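Transmembrane protein (Bartonella henselae, PDB 3PAM) probably forms part of the solute-binding component of an ABC-type oligopeptide transport system. Local coordinates at residues 27-32 with 152-157; 8-11 with 16-19; 119-122 with 128-131. One frame throughout, in Å; residues are numbered along the deposited sequence.

Contact 1: residues 27-32 with 152-157; sequences SILFDF and SRLGIH
L29 overlaps L154 through its branch end, with both methyls of L29 set against CD2 of L154. The closest pair is L29 CD2 and L154 CD2, 3.7 Å apart. CD2 of L29 also meets the other methyl, L154 CD1, at 3.8 Å. The two side chains run at a slant to each other rather than alongside. I156 adds a lighter touch: its CD1 lies 4.1 Å from L29 CD1. L29 leaves the end of helix 20-29 with CB facing the other segment. With CG beside the backbone N and anti to the carbonyl carbon (chi1 -82°), its methyls meet L154. L154 and I156 lie just past the end of helix 138-152. That helix closes in a Schellman motif, with G155 as the C-prime residue at positive phi. G155 N bonds to S152 O at 2.9 Å, and I156 N reaches back to L151 O. The chain turns at G155, and both L154 and I156 still reach L29. A105 of helix 99-111 and L151 also pack on L29. All three touching residues are buried. Between the two segments the contact is apolar packing, with no hydrogen bond across it.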
loop_
_atom_site.group_PDB
_atom_site.type_symbol
_atom_site.label_atom_id
_atom_site.label_comp_id
_atom_site.label_asym_id
_atom_site.label_seq_id
_atom_site.Cartn_x
_atom_site.Cartn_y
_atom_site.Cartn_z
ATOM N N SER A 27 -0.361 6.082 -4.801
ATOM C CA SER A 27 -1.572 5.324 -4.592
ATOM C C SER A 27 -2.772 6.005 -5.233
ATOM O O SER A 27 -3.536 5.380 -5.946
ATOM C CB SER A 27 -1.822 5.107 -3.109
ATOM O OG SER A 27 -2.863 4.157 -2.926
ATOM N N ILE A 28 -2.913 7.302 -5.000
ATOM C CA ILE A 28 -3.986 8.069 -5.622
ATOM C C ILE A 28 -3.868 8.115 -7.155
ATOM O O ILE A 28 -4.870 8.020 -7.862
ATOM C CB ILE A 28 -4.031 9.494 -5.051
ATOM C CG1 ILE A 28 -4.255 9.433 -3.537
ATOM C CG2 ILE A 28 -5.106 10.315 -5.756
ATOM C CD1 ILE A 28 -4.197 10.790 -2.854
ATOM N N LEU A 29 -2.644 8.257 -7.653
ATOM C CA LEU A 29 -2.378 8.358 -9.085
ATOM C C LEU A 29 -2.814 7.131 -9.879
ATOM O O LEU A 29 -3.046 7.195 -11.096
ATOM C CB LEU A 29 -0.883 8.599 -9.323
ATOM C CG LEU A 29 -0.372 10.028 -9.183
ATOM C CD1 LEU A 29 1.114 10.069 -8.912
ATOM C CD2 LEU A 29 -0.681 10.732 -10.465
ATOM N N PHE A 30 -2.922 6.008 -9.206
ATOM C CA PHE A 30 -3.334 4.816 -9.879
ATOM C C PHE A 30 -4.839 4.836 -10.016
ATOM O O PHE A 30 -5.560 5.084 -9.041
ATOM C CB PHE A 30 -2.843 3.565 -9.158
ATOM C CG PHE A 30 -3.422 2.301 -9.699
ATOM C CD1 PHE A 30 -3.106 1.873 -10.987
ATOM C CD2 PHE A 30 -4.308 1.550 -8.929
ATOM C CE1 PHE A 30 -3.651 0.695 -11.498
ATOM C CE2 PHE A 30 -4.861 0.358 -9.420
ATOM C CZ PHE A 30 -4.537 -0.076 -10.697
ATOM N N ASP A 31 -5.270 4.575 -11.254
ATOM C CA ASP A 31 -6.653 4.602 -11.678
ATOM C C ASP A 31 -7.153 3.174 -11.868
ATOM O O ASP A 31 -7.002 2.589 -12.951
ATOM C CB ASP A 31 -6.751 5.385 -13.006
ATOM C CG ASP A 31 -8.149 5.393 -13.592
ATOM O OD1 ASP A 31 -8.998 4.609 -13.121
ATOM O OD2 ASP A 31 -8.414 6.189 -14.528
ATOM N N PHE A 32 -7.761 2.625 -10.816
ATOM C CA PHE A 32 -8.278 1.248 -10.828
ATOM C C PHE A 32 -9.451 1.049 -11.771
ATOM O O PHE A 32 -9.558 -0.005 -12.418
ATOM C CB PHE A 32 -8.654 0.786 -9.416
ATOM C CG PHE A 32 -9.496 -0.445 -9.392
ATOM C CD1 PHE A 32 -8.980 -1.663 -9.833
ATOM C CD2 PHE A 32 -10.812 -0.394 -8.949
ATOM C CE1 PHE A 32 -9.763 -2.803 -9.847
ATOM C CE2 PHE A 32 -11.596 -1.532 -8.950
ATOM C CZ PHE A 32 -11.065 -2.746 -9.391
ATOM N N SER A 152 3.335 8.673 -15.723
ATOM C CA SER A 152 3.956 9.493 -16.763
ATOM C C SER A 152 3.338 10.890 -16.803
ATOM O O SER A 152 4.024 11.884 -17.068
ATOM C CB SER A 152 3.792 8.816 -18.127
ATOM O OG SER A 152 4.619 9.416 -19.109
ATOM N N ARG A 153 2.036 10.950 -16.540
ATOM C CA ARG A 153 1.276 12.190 -16.593
ATOM C C ARG A 153 1.725 13.248 -15.561
ATOM O O ARG A 153 1.399 14.427 -15.720
ATOM C CB ARG A 153 -0.238 11.915 -16.507
ATOM N N LEU A 154 2.464 12.816 -14.531
ATOM C CA LEU A 154 3.098 13.722 -13.556
ATOM C C LEU A 154 4.630 13.647 -13.603
ATOM O O LEU A 154 5.301 13.966 -12.630
ATOM C CB LEU A 154 2.644 13.372 -12.139
ATOM C CG LEU A 154 1.570 14.173 -11.401
ATOM C CD1 LEU A 154 0.235 14.094 -12.081
ATOM C CD2 LEU A 154 1.459 13.667 -9.976
ATOM N N GLY A 155 5.190 13.170 -14.703
ATOM C CA GLY A 155 6.637 13.162 -14.859
ATOM C C GLY A 155 7.377 12.057 -14.140
ATOM O O GLY A 155 8.606 12.124 -13.999
ATOM N N ILE A 156 6.651 11.037 -13.680
ATOM C CA ILE A 156 7.268 9.879 -13.055
ATOM C C ILE A 156 7.498 8.749 -14.084
ATOM O O ILE A 156 6.573 8.321 -14.765
ATOM C CB ILE A 156 6.432 9.377 -11.829
ATOM C CG1 ILE A 156 6.400 10.433 -10.725
ATOM C CG2 ILE A 156 7.038 8.092 -11.228
ATOM C CD1 ILE A 156 5.155 10.336 -9.813
ATOM N N HIS A 157 8.729 8.277 -14.222
ATOM C CA HIS A 157 8.951 7.161 -15.128
ATOM C C HIS A 157 9.049 5.828 -14.372
ATOM O O HIS A 157 9.973 5.605 -13.580
ATOM C CB HIS A 157 10.159 7.367 -16.048
ATOM C CG HIS A 157 10.577 6.113 -16.768
ATOM N ND1 HIS A 157 9.860 5.580 -17.822
ATOM C CD2 HIS A 157 11.626 5.275 -16.567
ATOM C CE1 HIS A 157 10.461 4.480 -18.249
ATOM N NE2 HIS A 157 11.541 4.278 -17.512
#

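Contact 2: residues 8-11 with 16-19; sequences FVFN and LFKD
The backbones of 8-11 and 16-19 come nearest at F10 and F17, whose CA atoms are 6.5 Å apart, and no hydrogen bond joins the two segments. The side chains of F10 and F17 meet between them. Their rings form an edge-to-face (T-shaped) pair, with centroids 5.1 Å apart and planes at 62°. F10 gives the edge and F17 the face. The leading atom is F10 CD1, which stands 3.4 Å from F17 CD1, over that face but offset toward its rim. F10 CE1 follows at 3.8 Å from F17 CD1. The F17 ring is placed by a CG that lies beside the backbone N (chi1 -51°), and this presents its face to F10. The side chains cross at about a right angle. N11 meets the same F17 ring with its backbone: N11 O lies at the ring edge, in its plane, 3.6 Å from F17 CD2.

The pair spans the connection from strand 5-10, an inner strand of the mixed sheet, to helix 20-29. D19 is the N-cap of that helix. L26 of the helix and M179 of the neighbouring strand 179-184 pack on both rings, and F131 makes a further edge-to-face pair with F17. The two rings are therefore part of the hydrophobic layer between sheet and helix.

Polar groups border this apolar layer. N11 ND2 bonds to Y177 O, and the F17 carbonyl oxygen accepts a bond from R23 NH1, which ties the loop to helix 20-29.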
loop_
_atom_site.group_PDB
_atom_site.type_symbol
_atom_site.label_atom_id
_atom_site.label_comp_id
_atom_site.label_asym_id
_atom_site.label_seq_id
_atom_site.Cartn_x
_atom_site.Cartn_y
_atom_site.Cartn_z
ATOM N N PHE A 8 0.046 -3.248 -5.238
ATOM C CA PHE A 8 1.378 -2.773 -5.559
ATOM C C PHE A 8 2.063 -2.602 -4.227
ATOM O O PHE A 8 1.502 -2.015 -3.306
ATOM C CB PHE A 8 1.350 -1.428 -6.299
ATOM C CG PHE A 8 1.030 -1.538 -7.766
ATOM C CD1 PHE A 8 1.925 -2.121 -8.644
ATOM C CD2 PHE A 8 -0.152 -1.032 -8.266
ATOM C CE1 PHE A 8 1.627 -2.218 -10.003
ATOM C CE2 PHE A 8 -0.454 -1.122 -9.613
ATOM C CZ PHE A 8 0.433 -1.715 -10.485
ATOM N N VAL A 9 3.267 -3.138 -4.111
ATOM C CA VAL A 9 4.008 -3.022 -2.866
ATOM C C VAL A 9 5.169 -2.070 -3.073
ATOM O O VAL A 9 5.981 -2.270 -3.958
ATOM C CB VAL A 9 4.531 -4.395 -2.377
ATOM C CG1 VAL A 9 5.330 -4.248 -1.098
ATOM C CG2 VAL A 9 3.386 -5.360 -2.185
ATOM N N PHE A 10 5.208 -1.022 -2.258
ATOM C CA PHE A 10 6.331 -0.078 -2.215
ATOM C C PHE A 10 7.457 -0.716 -1.462
ATOM O O PHE A 10 7.309 -1.037 -0.297
ATOM C CB PHE A 10 5.939 1.186 -1.443
ATOM C CG PHE A 10 4.969 2.059 -2.164
ATOM C CD1 PHE A 10 5.395 2.849 -3.233
ATOM C CD2 PHE A 10 3.639 2.109 -1.780
ATOM C CE1 PHE A 10 4.516 3.640 -3.916
ATOM C CE2 PHE A 10 2.730 2.930 -2.474
ATOM C CZ PHE A 10 3.178 3.682 -3.548
ATOM N N ASN A 11 8.599 -0.903 -2.103
ATOM C CA ASN A 11 9.760 -1.230 -1.322
ATOM C C ASN A 11 10.261 0.005 -0.595
ATOM O O ASN A 11 11.039 0.795 -1.122
ATOM C CB ASN A 11 10.857 -1.862 -2.135
ATOM C CG ASN A 11 11.956 -2.387 -1.261
ATOM O OD1 ASN A 11 11.843 -2.357 -0.038
ATOM N ND2 ASN A 11 13.026 -2.862 -1.865
ATOM N N LEU A 16 13.276 6.720 -2.660
ATOM C CA LEU A 16 12.086 7.252 -3.320
ATOM C C LEU A 16 10.742 6.972 -2.634
ATOM O O LEU A 16 9.762 7.726 -2.839
ATOM C CB LEU A 16 12.031 6.748 -4.755
ATOM C CG LEU A 16 12.978 7.401 -5.747
ATOM C CD1 LEU A 16 12.946 6.567 -7.008
ATOM C CD2 LEU A 16 12.544 8.819 -6.021
ATOM N N PHE A 17 10.674 5.888 -1.860
ATOM C CA PHE A 17 9.440 5.506 -1.181
ATOM C C PHE A 17 9.524 5.537 0.337
ATOM O O PHE A 17 8.704 4.912 1.001
ATOM C CB PHE A 17 8.972 4.105 -1.605
ATOM C CG PHE A 17 8.897 3.883 -3.096
ATOM C CD1 PHE A 17 8.184 4.756 -3.922
ATOM C CD2 PHE A 17 9.489 2.763 -3.668
ATOM C CE1 PHE A 17 8.090 4.523 -5.314
ATOM C CE2 PHE A 17 9.398 2.530 -5.058
ATOM C CZ PHE A 17 8.699 3.412 -5.873
ATOM N N LYS A 18 10.489 6.257 0.903
ATOM C CA LYS A 18 10.555 6.404 2.366
ATOM C C LYS A 18 9.406 7.201 2.987
ATOM O O LYS A 18 9.056 6.968 4.140
ATOM C CB LYS A 18 11.881 7.024 2.806
ATOM N N ASP A 19 8.812 8.119 2.218
ATOM C CA ASP A 19 7.890 9.140 2.755
ATOM C C ASP A 19 6.446 8.760 2.489
ATOM O O ASP A 19 6.055 8.508 1.349
ATOM C CB ASP A 19 8.205 10.507 2.134
ATOM C CG ASP A 19 7.611 11.676 2.914
ATOM O OD1 ASP A 19 6.382 11.857 2.867
ATOM O OD2 ASP A 19 8.380 12.448 3.529
#

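Contact 3: residues 119-122 with 128-131; sequences NRLI and PFQF
L121 and F129 meet through both backbone and side chain. The backbone part is one hydrogen bond, from F129 N to L121 O, 2.9 Å long. It is nearly straight at the hydrogen, at 177°. The donor is tilted 30° from the carbonyl plane. The same oxygen lies 3.6 Å from P128 CA. I122 and P128 form a single beta bridge, with their CA atoms 4.4 Å apart.

The apolar part has two pairs. L121 and F129 lie side by side and point the same way. L121 CD2 reaches F129 CD2 at 3.4 Å, on a slant to the ring. In L121 CG is anti to the backbone N (chi1 -171°), which brings CD2 to the ring of F129. I122 and P128 also lie alongside each other. I122 CD1 sits 3.8 Å from P128 CA and 4.0 Å from P128 CB. W106 and L109 of helix 99-111 pack on L121, while L26 of helix 20-29 packs on F129.

The chain bends at F129, the centre of an inverse gamma turn, and strand 130-135 then begins. Strand 120-122 belongs to a small antiparallel hairpin with 115-117. The bridge thus joins this hairpin to the residues leading into strand 130-135 of the mixed sheet.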
loop_
_atom_site.group_PDB
_atom_site.type_symbol
_atom_site.label_atom_id
_atom_site.label_comp_id
_atom_site.label_asym_id
_atom_site.label_seq_id
_atom_site.Cartn_x
_atom_site.Cartn_y
_atom_site.Cartn_z
ATOM N N ASN A 119 10.225 18.625 -17.147
ATOM C CA ASN A 119 9.090 17.708 -17.237
ATOM C C ASN A 119 9.220 16.392 -16.480
ATOM O O ASN A 119 8.371 15.527 -16.614
ATOM C CB ASN A 119 8.715 17.423 -18.693
ATOM C CG ASN A 119 7.216 17.346 -18.882
ATOM O OD1 ASN A 119 6.454 17.957 -18.127
ATOM N ND2 ASN A 119 6.782 16.614 -19.884
ATOM N N ARG A 120 10.271 16.243 -15.690
ATOM C CA ARG A 120 10.498 15.015 -14.921
ATOM C C ARG A 120 10.373 15.385 -13.462
ATOM O O ARG A 120 10.959 16.379 -13.032
ATOM C CB ARG A 120 11.896 14.439 -15.213
ATOM N N LEU A 121 9.598 14.608 -12.712
ATOM C CA LEU A 121 9.466 14.786 -11.270
ATOM C C LEU A 121 10.798 14.448 -10.615
ATOM O O LEU A 121 11.452 13.477 -10.978
ATOM C CB LEU A 121 8.354 13.909 -10.688
ATOM C CG LEU A 121 8.029 14.203 -9.213
ATOM C CD1 LEU A 121 7.354 15.598 -9.014
ATOM C CD2 LEU A 121 7.156 13.135 -8.557
ATOM N N ILE A 122 11.180 15.265 -9.643
ATOM C CA ILE A 122 12.488 15.213 -9.044
ATOM C C ILE A 122 12.349 15.221 -7.535
ATOM O O ILE A 122 11.547 15.976 -6.990
ATOM C CB ILE A 122 13.322 16.441 -9.500
ATOM C CG1 ILE A 122 13.434 16.476 -11.032
ATOM C CG2 ILE A 122 14.695 16.459 -8.855
ATOM C CD1 ILE A 122 14.487 15.541 -11.605
ATOM N N PRO A 128 16.040 11.978 -10.128
ATOM C CA PRO A 128 14.717 11.873 -10.763
ATOM C C PRO A 128 13.899 10.710 -10.232
ATOM O O PRO A 128 14.456 9.682 -9.849
ATOM C CB PRO A 128 15.030 11.670 -12.254
ATOM C CG PRO A 128 16.464 12.054 -12.423
ATOM C CD PRO A 128 17.127 11.716 -11.089
ATOM N N PHE A 129 12.587 10.912 -10.171
ATOM C CA PHE A 129 11.664 9.899 -9.745
ATOM C C PHE A 129 11.504 8.907 -10.896
ATOM O O PHE A 129 10.659 9.084 -11.789
ATOM C CB PHE A 129 10.320 10.529 -9.345
ATOM C CG PHE A 129 9.578 9.760 -8.279
ATOM C CD1 PHE A 129 9.653 8.360 -8.205
ATOM C CD2 PHE A 129 8.776 10.419 -7.372
ATOM C CE1 PHE A 129 8.968 7.650 -7.229
ATOM C CE2 PHE A 129 8.081 9.706 -6.382
ATOM C CZ PHE A 129 8.184 8.313 -6.316
ATOM N N GLN A 130 12.368 7.894 -10.875
ATOM C CA GLN A 130 12.344 6.794 -11.811
ATOM C C GLN A 130 12.600 5.484 -11.047
ATOM O O GLN A 130 13.478 5.408 -10.182
ATOM C CB GLN A 130 13.357 7.013 -12.941
ATOM C CG GLN A 130 14.846 6.821 -12.593
ATOM C CD GLN A 130 15.804 7.252 -13.725
ATOM O OE1 GLN A 130 17.030 7.284 -13.540
ATOM N NE2 GLN A 130 15.250 7.607 -14.883
ATOM N N PHE A 131 11.793 4.470 -11.343
ATOM C CA PHE A 131 11.875 3.212 -10.641
ATOM C C PHE A 131 11.361 2.076 -11.504
ATOM O O PHE A 131 10.739 2.313 -12.536
ATOM C CB PHE A 131 11.146 3.272 -9.290
ATOM C CG PHE A 131 9.653 3.431 -9.395
ATOM C CD1 PHE A 131 8.818 2.301 -9.417
ATOM C CD2 PHE A 131 9.069 4.705 -9.417
ATOM C CE1 PHE A 131 7.433 2.441 -9.486
ATOM C CE2 PHE A 131 7.708 4.850 -9.486
ATOM C CZ PHE A 131 6.879 3.707 -9.521
#

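Contact 2 closes before the other two along the chain. Contact 3 is nested inside the long stretch of chain that contact 1 closes. Centres of contacts 1 and 3 are about 12 Å apart, and the centre of contact 2 lies about 14 Å from each. Helix 20-29 starts just after contact 2 and ends in contact 1. Contacts 2 and 3 reach the same mixed sheet, through strands 5-10 and 130-135. F17 and L16 pack on F129 between them. Contacts 1 and 3 share probable backbone bonds, G155 O to L121 N and H157 O to F131 N. The three contacts thus tie early and later parts of the solute-binding family region together around helix 20-29 and the mixed sheet.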